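Local coordinates for putative TIM-barrel metal-dependent hydrolase (Mycobacterium avium subsp. paratuberculosis S397, PDB 4DZI), which is probably a metal-dependent hydrolase of the amidohydrolase superfamily, built as a TIM barrel around a binuclear metal site that here holds cadmium, at residues Y16-D21 with P60-I65; F23-D28 with N147-E152; E137-S142 with S170-T175; G224-F229 with K286-S291. All blocks are in the same frame, centred on the assembly; numbering follows the deposited sequence.

In the fold
Three of the contacts join loops and outer helices around the TIM barrel, and the fourth belongs to its sheet. Interaction 1 packs the loop that follows the metal ligands Asp13 and His15, with the side chain of Tyr17 about 8 Å from a cadmium ion. Interaction 2, centred 15 Å away, touches it: Pro19 CD lies 3.3 Å from Trp149 CZ2. Interactions 2 and 3 share helix 136-153 and touch, Phe23 CD2 of the former lying 3.5 Å from Ser142 O of the latter. Interaction 4 lies across the chain's centre from interaction 1, about 28 Å between centres, and its strands lead to the metal ligands His230 and Glu293.

Interaction 1: Y16-D21 with P60-I65; sequences YYEPLD and PTFDPI
The ring of Phe62 receives Tyr17 over one face and the backbone O of Glu18 at its edge, while the ring of Tyr17 has the end of Ile65 over one of its own faces. This is loop-on-loop packing at the mouth of an amidohydrolase barrel, where residues 16-21, just after strand 9-15, meet the 60-65 loop. The two rings are neither stacked nor edge-to-face: their centroids lie 4.7 Å apart and their planes are inclined at 31°, bringing Tyr17 CD1 over the rim of Phe62. Tyr17 CB adds a CH-pi contact, 4.0 Å from the centroid of the Phe62 ring and over its face. Ile65 makes the corresponding contact with Tyr17, its CD1 standing 3.7 Å from the centroid of that ring; with CG1 anti to the backbone N (chi1 -171°), the longer branch of Ile65 is the one that reaches the tyrosine.

The carboxylate of Glu18 runs past Phe62 at only a slight tilt to the ring. Its oxygens are spoken for by backbone N-H groups: OE1 accepts from Phe124 N and OE2 from Thr123 N and Gly125 N, a grip that fixes the glutamate beside the ring.

Between the two backbones the polar link is water. Two waters each lie within hydrogen-bonding distance of both Glu18 O and Pro60 O, which cannot bond each other; with other acceptors also in reach, not every link need form at once. Beside them Leu20, which also packs on Met38, lays its CD2 methyl 3.4 Å from Pro60 O.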
loop_
_atom_site.group_PDB
_atom_site.type_symbol
_atom_site.label_atom_id
_atom_site.label_comp_id
_atom_site.label_asym_id
_atom_site.label_seq_id
_atom_site.Cartn_x
_atom_site.Cartn_y
_atom_site.Cartn_z
ATOM N N TYR C 16 -27.294 -7.838 5.898
ATOM C CA TYR C 16 -28.569 -7.186 6.176
ATOM C C TYR C 16 -28.348 -5.679 5.987
ATOM O O TYR C 16 -27.197 -5.203 5.875
ATOM C CB TYR C 16 -29.030 -7.483 7.609
ATOM C CG TYR C 16 -27.921 -7.357 8.599
ATOM C CD1 TYR C 16 -27.458 -6.098 9.023
ATOM C CD2 TYR C 16 -27.285 -8.493 9.112
ATOM C CE1 TYR C 16 -26.398 -5.993 9.920
ATOM C CE2 TYR C 16 -26.211 -8.393 10.005
ATOM C CZ TYR C 16 -25.782 -7.140 10.414
ATOM O OH TYR C 16 -24.731 -7.017 11.281
ATOM N N TYR C 17 -29.446 -4.918 5.955
ATOM C CA TYR C 17 -29.350 -3.466 5.997
ATOM C C TYR C 17 -29.905 -3.083 7.365
ATOM O O TYR C 17 -31.051 -3.425 7.726
ATOM C CB TYR C 17 -30.155 -2.852 4.862
ATOM C CG TYR C 17 -29.512 -3.060 3.500
ATOM C CD1 TYR C 17 -28.193 -2.662 3.275
ATOM C CD2 TYR C 17 -30.172 -3.697 2.457
ATOM C CE1 TYR C 17 -27.579 -2.813 2.039
ATOM C CE2 TYR C 17 -29.564 -3.886 1.230
ATOM C CZ TYR C 17 -28.258 -3.451 1.019
ATOM O OH TYR C 17 -27.674 -3.604 -0.224
ATOM N N GLU C 18 -29.104 -2.410 8.163
ATOM C CA GLU C 18 -29.531 -2.080 9.534
ATOM C C GLU C 18 -30.700 -1.123 9.554
ATOM O O GLU C 18 -30.742 -0.187 8.788
ATOM C CB GLU C 18 -28.411 -1.419 10.328
ATOM C CG GLU C 18 -27.174 -2.277 10.579
ATOM C CD GLU C 18 -26.155 -2.276 9.437
ATOM O OE1 GLU C 18 -26.429 -1.860 8.294
ATOM O OE2 GLU C 18 -25.014 -2.681 9.717
ATOM N N PRO C 19 -31.619 -1.327 10.492
ATOM C CA PRO C 19 -32.606 -0.277 10.749
ATOM C C PRO C 19 -31.944 0.928 11.422
ATOM O O PRO C 19 -30.826 0.830 11.959
ATOM C CB PRO C 19 -33.584 -0.960 11.706
ATOM C CG PRO C 19 -32.723 -1.941 12.452
ATOM C CD PRO C 19 -31.785 -2.487 11.391
ATOM N N LEU C 20 -32.621 2.071 11.387
ATOM C CA LEU C 20 -32.024 3.291 11.925
ATOM C C LEU C 20 -31.607 3.201 13.391
ATOM O O LEU C 20 -30.767 3.960 13.816
ATOM C CB LEU C 20 -32.998 4.473 11.752
ATOM C CG LEU C 20 -33.193 4.935 10.316
ATOM C CD1 LEU C 20 -34.240 6.042 10.303
ATOM C CD2 LEU C 20 -31.888 5.451 9.682
ATOM N N ASP C 21 -32.195 2.290 14.178
ATOM C CA ASP C 21 -31.848 2.186 15.593
ATOM C C ASP C 21 -30.887 1.046 15.935
ATOM O O ASP C 21 -30.725 0.654 17.119
ATOM C CB ASP C 21 -33.137 2.084 16.454
ATOM C CG ASP C 21 -33.882 0.770 16.243
ATOM O OD1 ASP C 21 -33.531 0.035 15.303
ATOM O OD2 ASP C 21 -34.817 0.479 17.020
ATOM N N PRO C 60 -28.700 6.317 5.236
ATOM C CA PRO C 60 -28.825 5.341 6.321
ATOM C C PRO C 60 -30.212 4.745 6.439
ATOM O O PRO C 60 -30.388 3.752 7.172
ATOM C CB PRO C 60 -28.451 6.139 7.566
ATOM C CG PRO C 60 -28.772 7.555 7.192
ATOM C CD PRO C 60 -28.421 7.678 5.745
ATOM N N THR C 61 -31.213 5.306 5.742
ATOM C CA THR C 61 -32.540 4.626 5.775
ATOM C C THR C 61 -32.567 3.431 4.816
ATOM O O THR C 61 -33.505 2.642 4.853
ATOM C CB THR C 61 -33.735 5.524 5.375
ATOM O OG1 THR C 61 -33.718 5.724 3.962
ATOM C CG2 THR C 61 -33.708 6.881 6.115
ATOM N N PHE C 62 -31.591 3.357 3.907
ATOM C CA PHE C 62 -31.526 2.245 2.952
ATOM C C PHE C 62 -32.780 2.135 2.093
ATOM O O PHE C 62 -33.125 1.059 1.626
ATOM C CB PHE C 62 -31.229 0.907 3.661
ATOM C CG PHE C 62 -29.822 0.839 4.237
ATOM C CD1 PHE C 62 -28.713 0.809 3.358
ATOM C CD2 PHE C 62 -29.622 0.759 5.617
ATOM C CE1 PHE C 62 -27.419 0.764 3.874
ATOM C CE2 PHE C 62 -28.319 0.692 6.130
ATOM C CZ PHE C 62 -27.226 0.688 5.245
ATOM N N ASP C 63 -33.419 3.269 1.823
ATOM C CA ASP C 63 -34.593 3.276 0.949
ATOM C C ASP C 63 -34.586 4.543 0.115
ATOM O O ASP C 63 -34.521 5.655 0.682
ATOM C CB ASP C 63 -35.813 3.209 1.849
ATOM C CG ASP C 63 -37.090 2.923 1.077
ATOM O OD1 ASP C 63 -37.023 2.549 -0.106
ATOM O OD2 ASP C 63 -38.151 3.051 1.688
ATOM N N PRO C 64 -34.597 4.409 -1.215
ATOM C CA PRO C 64 -34.622 3.169 -2.001
ATOM C C PRO C 64 -33.295 2.449 -1.895
ATOM O O PRO C 64 -32.294 2.997 -1.367
ATOM C CB PRO C 64 -34.818 3.649 -3.446
ATOM C CG PRO C 64 -34.401 5.068 -3.445
ATOM C CD PRO C 64 -34.718 5.603 -2.076
ATOM N N ILE C 65 -33.267 1.233 -2.417
ATOM C CA ILE C 65 -32.137 0.363 -2.123
ATOM C C ILE C 65 -31.611 -0.224 -3.434
ATOM O O ILE C 65 -32.392 -0.619 -4.318
ATOM C CB ILE C 65 -32.539 -0.734 -1.117
ATOM C CG1 ILE C 65 -31.285 -1.498 -0.662
ATOM C CG2 ILE C 65 -33.592 -1.650 -1.717
ATOM C CD1 ILE C 65 -30.317 -0.621 0.108
HETATM O O HOH W 1 -29.189 2.243 9.131
HETATM O O HOH W 2 -32.198 1.951 7.895
#

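Interaction 2: F23-D28 with N147-E152; sequences FTRHLD and NLWLDE
Glu152 OE1 accepts two hydrogen bonds from the 23-28 loop, one from His26 and one from Arg25, and so ties that loop to helix 136-153. The bond from His26 NE2 to Glu152 OE1 is 2.7 Å long and almost straight, at 175°, and the oxygen lies in the plane of the imidazole. Arg25 NH1 reaches the same Glu152 OE1 at 3.0 Å, in the plane of its guanidinium, forming a salt bridge. Both donors stand out of the carboxylate plane, on opposite faces of it. The bound oxygen is thus held between two N-H groups; the carboxylate may favour a protonated histidine, an effect the nearby arginine would offset.

Arg25 has further acidic partners: its NE pairs with Asp21 OD2 and its NH1 also with Asp153 OD1. Three carboxylates therefore surround one guanidinium, which should fix its rotation. Its flat face rests on the edge of the Trp149 indole, with Trp149 CD1 3.5 Å from Arg25 CZ and the two planes almost perpendicular at 85°. The chain of Arg25 runs straight as far as chi2 and then bends at chi3 (-55°), which turns the guanidinium across the tryptophan edge.

Apolar contact completes the join, with His26 CB 3.7 Å from Leu148 CD1. The type I turn Thr24-Leu27 presents Arg25 and His26 side by side to the helix. On that helix Leu148 also packs against Phe183 of helix 174-186, and Trp149 meets Tyr16, just beyond strand 9-15, edge-to-face.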
loop_
_atom_site.group_PDB
_atom_site.type_symbol
_atom_site.label_atom_id
_atom_site.label_comp_id
_atom_site.label_asym_id
_atom_site.label_seq_id
_atom_site.Cartn_x
_atom_site.Cartn_y
_atom_site.Cartn_z
ATOM N N PHE C 23 -27.695 1.019 16.254
ATOM C CA PHE C 23 -26.703 1.474 17.223
ATOM C C PHE C 23 -27.285 2.270 18.402
ATOM O O PHE C 23 -26.538 2.741 19.276
ATOM C CB PHE C 23 -25.586 2.266 16.509
ATOM C CG PHE C 23 -24.559 1.390 15.854
ATOM C CD1 PHE C 23 -24.758 0.894 14.564
ATOM C CD2 PHE C 23 -23.397 1.076 16.518
ATOM C CE1 PHE C 23 -23.821 0.057 13.969
ATOM C CE2 PHE C 23 -22.444 0.242 15.917
ATOM C CZ PHE C 23 -22.658 -0.252 14.647
ATOM N N THR C 24 -28.612 2.404 18.459
ATOM C CA THR C 24 -29.228 3.212 19.513
ATOM C C THR C 24 -30.247 2.455 20.385
ATOM O O THR C 24 -30.449 2.813 21.535
ATOM C CB THR C 24 -29.913 4.468 18.917
ATOM O OG1 THR C 24 -30.980 4.081 18.033
ATOM C CG2 THR C 24 -28.887 5.337 18.114
ATOM N N ARG C 25 -30.891 1.440 19.813
ATOM C CA ARG C 25 -31.975 0.709 20.483
ATOM C C ARG C 25 -31.570 0.260 21.870
ATOM O O ARG C 25 -32.363 0.364 22.823
ATOM C CB ARG C 25 -32.418 -0.503 19.645
ATOM C CG ARG C 25 -33.617 -1.238 20.255
ATOM C CD ARG C 25 -33.995 -2.482 19.452
ATOM N NE ARG C 25 -34.249 -2.162 18.052
ATOM C CZ ARG C 25 -34.519 -3.071 17.114
ATOM N NH1 ARG C 25 -34.605 -4.374 17.438
ATOM N NH2 ARG C 25 -34.721 -2.683 15.868
ATOM N N HIS C 26 -30.345 -0.245 21.999
ATOM C CA HIS C 26 -29.850 -0.715 23.295
ATOM C C HIS C 26 -28.628 0.029 23.791
ATOM O O HIS C 26 -27.831 -0.510 24.556
ATOM C CB HIS C 26 -29.579 -2.217 23.250
ATOM C CG HIS C 26 -30.786 -3.025 22.859
ATOM N ND1 HIS C 26 -31.863 -3.184 23.689
ATOM C CD2 HIS C 26 -31.096 -3.689 21.683
ATOM C CE1 HIS C 26 -32.801 -3.926 23.067
ATOM N NE2 HIS C 26 -32.338 -4.238 21.838
ATOM N N LEU C 27 -28.482 1.284 23.365
ATOM C CA LEU C 27 -27.347 2.099 23.775
ATOM C C LEU C 27 -27.553 2.734 25.142
ATOM O O LEU C 27 -28.608 3.313 25.394
ATOM C CB LEU C 27 -27.093 3.190 22.743
ATOM C CG LEU C 27 -25.897 4.120 22.913
ATOM C CD1 LEU C 27 -24.607 3.340 22.706
ATOM C CD2 LEU C 27 -26.015 5.279 21.932
ATOM N N ASP C 28 -26.526 2.644 25.980
ATOM C CA ASP C 28 -26.519 3.329 27.285
ATOM C C ASP C 28 -26.773 4.838 27.069
ATOM O O ASP C 28 -26.103 5.472 26.267
ATOM C CB ASP C 28 -25.172 3.076 27.969
ATOM C CG ASP C 28 -25.058 3.763 29.322
ATOM O OD1 ASP C 28 -25.832 4.708 29.599
ATOM O OD2 ASP C 28 -24.180 3.355 30.109
ATOM N N ASN C 147 -24.360 -5.195 19.052
ATOM C CA ASN C 147 -24.368 -6.640 19.194
ATOM C C ASN C 147 -25.684 -7.093 19.839
ATOM O O ASN C 147 -26.213 -8.128 19.464
ATOM C CB ASN C 147 -23.182 -7.070 20.044
ATOM C CG ASN C 147 -21.863 -6.969 19.302
ATOM O OD1 ASN C 147 -21.835 -6.829 18.084
ATOM N ND2 ASN C 147 -20.763 -7.086 20.043
ATOM N N LEU C 148 -26.203 -6.312 20.791
ATOM C CA LEU C 148 -27.517 -6.618 21.387
ATOM C C LEU C 148 -28.601 -6.535 20.311
ATOM O O LEU C 148 -29.459 -7.410 20.214
ATOM C CB LEU C 148 -27.826 -5.646 22.539
ATOM C CG LEU C 148 -27.020 -5.815 23.846
ATOM C CD1 LEU C 148 -27.217 -4.656 24.816
ATOM C CD2 LEU C 148 -27.423 -7.125 24.503
ATOM N N TRP C 149 -28.578 -5.462 19.506
ATOM C CA TRP C 149 -29.509 -5.333 18.420
ATOM C C TRP C 149 -29.415 -6.517 17.465
ATOM O O TRP C 149 -30.415 -7.057 16.980
ATOM C CB TRP C 149 -29.290 -3.997 17.653
ATOM C CG TRP C 149 -29.993 -4.129 16.333
ATOM C CD1 TRP C 149 -31.358 -4.015 16.101
ATOM C CD2 TRP C 149 -29.419 -4.607 15.062
ATOM N NE1 TRP C 149 -31.657 -4.321 14.818
ATOM C CE2 TRP C 149 -30.507 -4.664 14.122
ATOM C CE3 TRP C 149 -28.113 -4.928 14.623
ATOM C CZ2 TRP C 149 -30.333 -5.073 12.805
ATOM C CZ3 TRP C 149 -27.943 -5.321 13.279
ATOM C CH2 TRP C 149 -29.040 -5.402 12.391
ATOM N N LEU C 150 -28.176 -6.928 17.173
ATOM C CA LEU C 150 -27.953 -7.976 16.163
ATOM C C LEU C 150 -28.516 -9.315 16.642
ATOM O O LEU C 150 -29.151 -10.047 15.878
ATOM C CB LEU C 150 -26.457 -8.120 15.892
ATOM C CG LEU C 150 -26.047 -9.181 14.876
ATOM C CD1 LEU C 150 -26.543 -8.897 13.462
ATOM C CD2 LEU C 150 -24.505 -9.246 14.901
ATOM N N ASP C 151 -28.292 -9.601 17.909
ATOM C CA ASP C 151 -28.748 -10.882 18.464
ATOM C C ASP C 151 -30.277 -10.873 18.542
ATOM O O ASP C 151 -30.930 -11.910 18.439
ATOM C CB ASP C 151 -28.151 -11.084 19.850
ATOM C CG ASP C 151 -28.240 -12.565 20.333
ATOM O OD1 ASP C 151 -28.249 -13.491 19.491
ATOM O OD2 ASP C 151 -28.252 -12.772 21.560
ATOM N N GLU C 152 -30.840 -9.694 18.761
ATOM C CA GLU C 152 -32.308 -9.556 18.735
ATOM C C GLU C 152 -32.964 -9.744 17.365
ATOM O O GLU C 152 -33.907 -10.558 17.221
ATOM C CB GLU C 152 -32.687 -8.213 19.345
ATOM C CG GLU C 152 -34.170 -7.863 19.287
ATOM C CD GLU C 152 -34.461 -6.664 20.169
ATOM O OE1 GLU C 152 -33.792 -5.638 19.988
ATOM O OE2 GLU C 152 -35.322 -6.740 21.064
#

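Interaction 3: E137-S142 with S170-T175; sequences EATMAS and SLADPT
Met140 bends at both chi2 (-51°) and chi3 (-77°), curling its thioether off helix 136-153 and into the turn at residues 170-173. That turn leads into helix 174-186, so the contact joins two successive outer helices of the TIM barrel where the second begins. Asp173 occupies the N-cap of helix 174-186: its OD1 accepts from Arg176 N and, weakly, from Thr175 N. Just ahead of it lies an ST turn in which Ser170 OG accepts from Ala172 N at 3.0 Å, with an N-H...acceptor angle of 157°; the serine OG, anti to its own N, reaches forward to that amide.

The sulfur and methyl of Met140 pack against this turn. Sulfur SD lies beside the methyl of Ala172 and takes a weak hydrogen bond from Asp173 N, 3.7 Å away. CG of the methionine rests on Asp173 CB, the two side chains crossing at about a right angle.

Thr139 adds the second side-chain contact from the same helix turn. Its hydroxyl bonds to Asp135 O, just before the helix begins, while the methyl CG2 faces the partner and sits 3.4 Å from Ser170 OG. Met140 packs further along helix 174-186, against Arg176 and Ala177. At the end of its side chain, the Met140 CE methyl lies near two backbone carbonyl oxygens, 3.3 Å from Ser170 O and 3.4 Å from Asp173 O.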
loop_
_atom_site.group_PDB
_atom_site.type_symbol
_atom_site.label_atom_id
_atom_site.label_comp_id
_atom_site.label_asym_id
_atom_site.label_seq_id
_atom_site.Cartn_x
_atom_site.Cartn_y
_atom_site.Cartn_z
ATOM N N GLU C 137 -14.567 4.978 25.017
ATOM C CA GLU C 137 -15.757 4.545 25.769
ATOM C C GLU C 137 -16.997 4.478 24.875
ATOM O O GLU C 137 -17.804 3.556 25.009
ATOM C CB GLU C 137 -16.029 5.483 26.958
ATOM C CG GLU C 137 -15.006 5.349 28.070
ATOM C CD GLU C 137 -15.318 6.220 29.276
ATOM O OE1 GLU C 137 -15.856 7.339 29.103
ATOM O OE2 GLU C 137 -15.014 5.785 30.405
ATOM N N ALA C 138 -17.187 5.461 23.992
ATOM C CA ALA C 138 -18.357 5.441 23.096
ATOM C C ALA C 138 -18.237 4.265 22.108
ATOM O O ALA C 138 -19.236 3.667 21.726
ATOM C CB ALA C 138 -18.499 6.761 22.334
ATOM N N THR C 139 -17.012 3.970 21.678
ATOM C CA THR C 139 -16.762 2.798 20.810
ATOM C C THR C 139 -17.262 1.514 21.458
ATOM O O THR C 139 -18.054 0.777 20.863
ATOM C CB THR C 139 -15.257 2.625 20.480
ATOM O OG1 THR C 139 -14.836 3.686 19.619
ATOM C CG2 THR C 139 -15.009 1.302 19.747
ATOM N N MET C 140 -16.813 1.259 22.682
ATOM C CA MET C 140 -17.163 0.007 23.354
ATOM C C MET C 140 -18.654 -0.075 23.646
ATOM O O MET C 140 -19.260 -1.148 23.485
ATOM C CB MET C 140 -16.354 -0.170 24.665
ATOM C CG MET C 140 -14.845 -0.139 24.488
ATOM S SD MET C 140 -14.155 -1.240 23.227
ATOM C CE MET C 140 -14.205 -2.815 24.047
ATOM N N ALA C 141 -19.260 1.027 24.076
ATOM C CA ALA C 141 -20.692 1.001 24.362
ATOM C C ALA C 141 -21.496 0.827 23.089
ATOM O O ALA C 141 -22.584 0.211 23.100
ATOM C CB ALA C 141 -21.117 2.272 25.079
ATOM N N SER C 142 -20.998 1.392 21.988
ATOM C CA SER C 142 -21.760 1.359 20.758
ATOM C C SER C 142 -21.661 -0.028 20.126
ATOM O O SER C 142 -22.621 -0.505 19.536
ATOM C CB SER C 142 -21.283 2.417 19.723
ATOM O OG SER C 142 -21.485 3.760 20.204
ATOM N N SER C 170 -14.562 -4.771 19.287
ATOM C CA SER C 170 -13.522 -3.758 19.230
ATOM C C SER C 170 -12.496 -4.056 20.310
ATOM O O SER C 170 -12.843 -4.317 21.473
ATOM C CB SER C 170 -14.070 -2.352 19.469
ATOM O OG SER C 170 -12.976 -1.412 19.556
ATOM N N LEU C 171 -11.227 -3.973 19.937
ATOM C CA LEU C 171 -10.144 -4.112 20.899
ATOM C C LEU C 171 -9.712 -2.752 21.494
ATOM O O LEU C 171 -8.656 -2.699 22.147
ATOM C CB LEU C 171 -8.929 -4.747 20.222
ATOM C CG LEU C 171 -9.148 -6.205 19.833
ATOM C CD1 LEU C 171 -8.063 -6.733 18.914
ATOM C CD2 LEU C 171 -9.235 -7.025 21.101
ATOM N N ALA C 172 -10.496 -1.687 21.293
ATOM C CA ALA C 172 -10.071 -0.335 21.684
ATOM C C ALA C 172 -9.776 -0.251 23.175
ATOM O O ALA C 172 -8.859 0.444 23.589
ATOM C CB ALA C 172 -11.085 0.728 21.255
ATOM N N ASP C 173 -10.579 -0.940 23.978
ATOM C CA ASP C 173 -10.286 -1.092 25.419
ATOM C C ASP C 173 -10.167 -2.592 25.643
ATOM O O ASP C 173 -11.188 -3.306 25.620
ATOM C CB ASP C 173 -11.456 -0.521 26.212
ATOM C CG ASP C 173 -11.347 -0.770 27.729
ATOM O OD1 ASP C 173 -10.737 -1.761 28.165
ATOM O OD2 ASP C 173 -11.921 0.038 28.478
ATOM N N PRO C 174 -8.930 -3.111 25.803
ATOM C CA PRO C 174 -8.837 -4.557 25.708
ATOM C C PRO C 174 -9.462 -5.333 26.865
ATOM O O PRO C 174 -9.800 -6.500 26.689
ATOM C CB PRO C 174 -7.324 -4.819 25.676
ATOM C CG PRO C 174 -6.757 -3.586 25.091
ATOM C CD PRO C 174 -7.619 -2.462 25.620
ATOM N N THR C 175 -9.607 -4.706 28.026
ATOM C CA THR C 175 -10.265 -5.365 29.160
ATOM C C THR C 175 -11.761 -5.460 28.895
ATOM O O THR C 175 -12.365 -6.525 29.075
ATOM C CB THR C 175 -10.058 -4.550 30.435
ATOM O OG1 THR C 175 -8.679 -4.621 30.786
ATOM C CG2 THR C 175 -10.900 -5.100 31.576
#

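Interaction 4: G224-F229 with K286-S291; sequences GVPVGF and KLKAVS
Backbone hydrogen bonds join Val227, Lys288, Val290 and Phe229 in the parallel sheet of the TIM barrel, where strands 227-230 and 289-292 are neighbours with 18° between the directions of their short segments. Val227 N donates to Lys288 O at 2.9 Å, Val290 N returns a bond to Val227 O, and Phe229 N donates to Val290 O at 2.8 Å, the straightest of the three at 166°. Val227 thus bonds to the residues on either side of Ala289, its partner in register, as parallel pairing requires. Weaker CA-H...O contacts fill in between, such as that from Ala289 CA to Val227 O.

Apolar packing follows the register. Val227, Ala289 and Phe229 share one face of the sheet, with Val227 CG1 3.8 Å from Ala289 CB and Ala289 at the edge of the phenylalanine ring; helix 266-277 packs over Phe229. On the other face Val290 lays its CG1 3.6 Å from Gly228 CA, which has no side chain there. Both strands lead toward the metal centre, strand 227-230 ending in His230 and the next strand running on toward Glu293.

Polar side-chain and water links lie ahead of the strands. A water accepts from Lys288 N and donates weakly to Val225 O. Gly224 closes a helix with a Schellman motif, and Lys288, bent at chi3 (-74°), brings its ammonium to three backbone oxygens: Leu392 O, Gly394 O and, from above the carbonyl plane, Gly224 O, 2.8 Å from Lys288 NZ.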
loop_
_atom_site.group_PDB
_atom_site.type_symbol
_atom_site.label_atom_id
_atom_site.label_comp_id
_atom_site.label_asym_id
_atom_site.label_seq_id
_atom_site.Cartn_x
_atom_site.Cartn_y
_atom_site.Cartn_z
ATOM N N GLY C 224 -12.666 -21.899 19.687
ATOM C CA GLY C 224 -12.753 -22.354 18.298
ATOM C C GLY C 224 -13.546 -21.414 17.402
ATOM O O GLY C 224 -14.043 -21.828 16.335
ATOM N N VAL C 225 -13.626 -20.146 17.793
ATOM C CA VAL C 225 -14.375 -19.139 17.045
ATOM C C VAL C 225 -13.402 -18.243 16.250
ATOM O O VAL C 225 -12.531 -17.568 16.846
ATOM C CB VAL C 225 -15.228 -18.281 18.015
ATOM C CG1 VAL C 225 -15.724 -17.001 17.339
ATOM C CG2 VAL C 225 -16.404 -19.106 18.552
ATOM N N PRO C 226 -13.542 -18.230 14.906
ATOM C CA PRO C 226 -12.632 -17.402 14.104
ATOM C C PRO C 226 -12.871 -15.910 14.257
ATOM O O PRO C 226 -13.967 -15.472 14.595
ATOM C CB PRO C 226 -12.924 -17.829 12.654
ATOM C CG PRO C 226 -13.860 -18.982 12.720
ATOM C CD PRO C 226 -14.491 -18.998 14.080
ATOM N N VAL C 227 -11.832 -15.129 13.981
ATOM C CA VAL C 227 -11.988 -13.697 13.820
ATOM C C VAL C 227 -12.174 -13.442 12.333
ATOM O O VAL C 227 -11.415 -13.948 11.496
ATOM C CB VAL C 227 -10.770 -12.907 14.364
ATOM C CG1 VAL C 227 -9.451 -13.458 13.814
ATOM C CG2 VAL C 227 -10.943 -11.413 14.086
ATOM N N GLY C 228 -13.189 -12.654 11.993
ATOM C CA GLY C 228 -13.366 -12.297 10.590
ATOM C C GLY C 228 -12.996 -10.847 10.381
ATOM O O GLY C 228 -13.226 -10.011 11.250
ATOM N N PHE C 229 -12.375 -10.576 9.223
ATOM C CA PHE C 229 -11.978 -9.228 8.832
ATOM C C PHE C 229 -12.707 -8.877 7.538
ATOM O O PHE C 229 -12.387 -9.396 6.461
ATOM C CB PHE C 229 -10.446 -9.153 8.568
ATOM C CG PHE C 229 -9.618 -9.328 9.813
ATOM C CD1 PHE C 229 -9.591 -8.346 10.785
ATOM C CD2 PHE C 229 -8.897 -10.498 10.024
ATOM C CE1 PHE C 229 -8.839 -8.517 11.949
ATOM C CE2 PHE C 229 -8.145 -10.677 11.200
ATOM C CZ PHE C 229 -8.124 -9.684 12.159
ATOM N N LYS C 286 -3.948 -21.909 17.536
ATOM C CA LYS C 286 -5.293 -22.417 17.188
ATOM C C LYS C 286 -6.215 -21.341 16.597
ATOM O O LYS C 286 -7.297 -21.682 16.105
ATOM C CB LYS C 286 -5.999 -23.072 18.399
ATOM C CG LYS C 286 -5.247 -24.228 19.057
ATOM C CD LYS C 286 -6.209 -24.997 19.954
ATOM C CE LYS C 286 -5.524 -25.604 21.167
ATOM N NZ LYS C 286 -4.601 -26.693 20.763
ATOM N N LEU C 287 -5.818 -20.067 16.684
ATOM C CA LEU C 287 -6.671 -18.950 16.219
ATOM C C LEU C 287 -6.896 -19.043 14.722
ATOM O O LEU C 287 -5.951 -19.229 13.954
ATOM C CB LEU C 287 -6.058 -17.599 16.561
ATOM C CG LEU C 287 -6.944 -16.387 16.222
ATOM C CD1 LEU C 287 -8.176 -16.323 17.137
ATOM C CD2 LEU C 287 -6.144 -15.095 16.419
ATOM N N LYS C 288 -8.167 -18.956 14.306
ATOM C CA LYS C 288 -8.534 -18.989 12.903
ATOM C C LYS C 288 -8.967 -17.595 12.491
ATOM O O LYS C 288 -9.577 -16.865 13.272
ATOM C CB LYS C 288 -9.646 -20.009 12.663
ATOM C CG LYS C 288 -9.211 -21.449 12.962
ATOM C CD LYS C 288 -10.417 -22.392 12.905
ATOM C CE LYS C 288 -11.257 -22.154 14.157
ATOM N NZ LYS C 288 -12.659 -22.667 14.056
ATOM N N ALA C 289 -8.578 -17.197 11.285
ATOM C CA ALA C 289 -9.004 -15.907 10.772
ATOM C C ALA C 289 -9.557 -16.044 9.369
ATOM O O ALA C 289 -9.181 -16.949 8.590
ATOM C CB ALA C 289 -7.834 -14.924 10.764
ATOM N N VAL C 290 -10.440 -15.125 9.002
ATOM C CA VAL C 290 -11.019 -15.186 7.653
ATOM C C VAL C 290 -11.112 -13.765 7.109
ATOM O O VAL C 290 -11.544 -12.857 7.800
ATOM C CB VAL C 290 -12.420 -15.890 7.583
ATOM C CG1 VAL C 290 -13.430 -15.234 8.538
ATOM C CG2 VAL C 290 -12.958 -15.904 6.138
ATOM N N SER C 291 -10.720 -13.602 5.838
ATOM C CA SER C 291 -10.822 -12.318 5.127
ATOM C C SER C 291 -12.053 -12.335 4.240
ATOM O O SER C 291 -12.198 -13.241 3.412
ATOM C CB SER C 291 -9.551 -12.128 4.274
ATOM O OG SER C 291 -9.723 -11.050 3.360
HETATM O O HOH W 3 -10.304 -19.280 16.244
#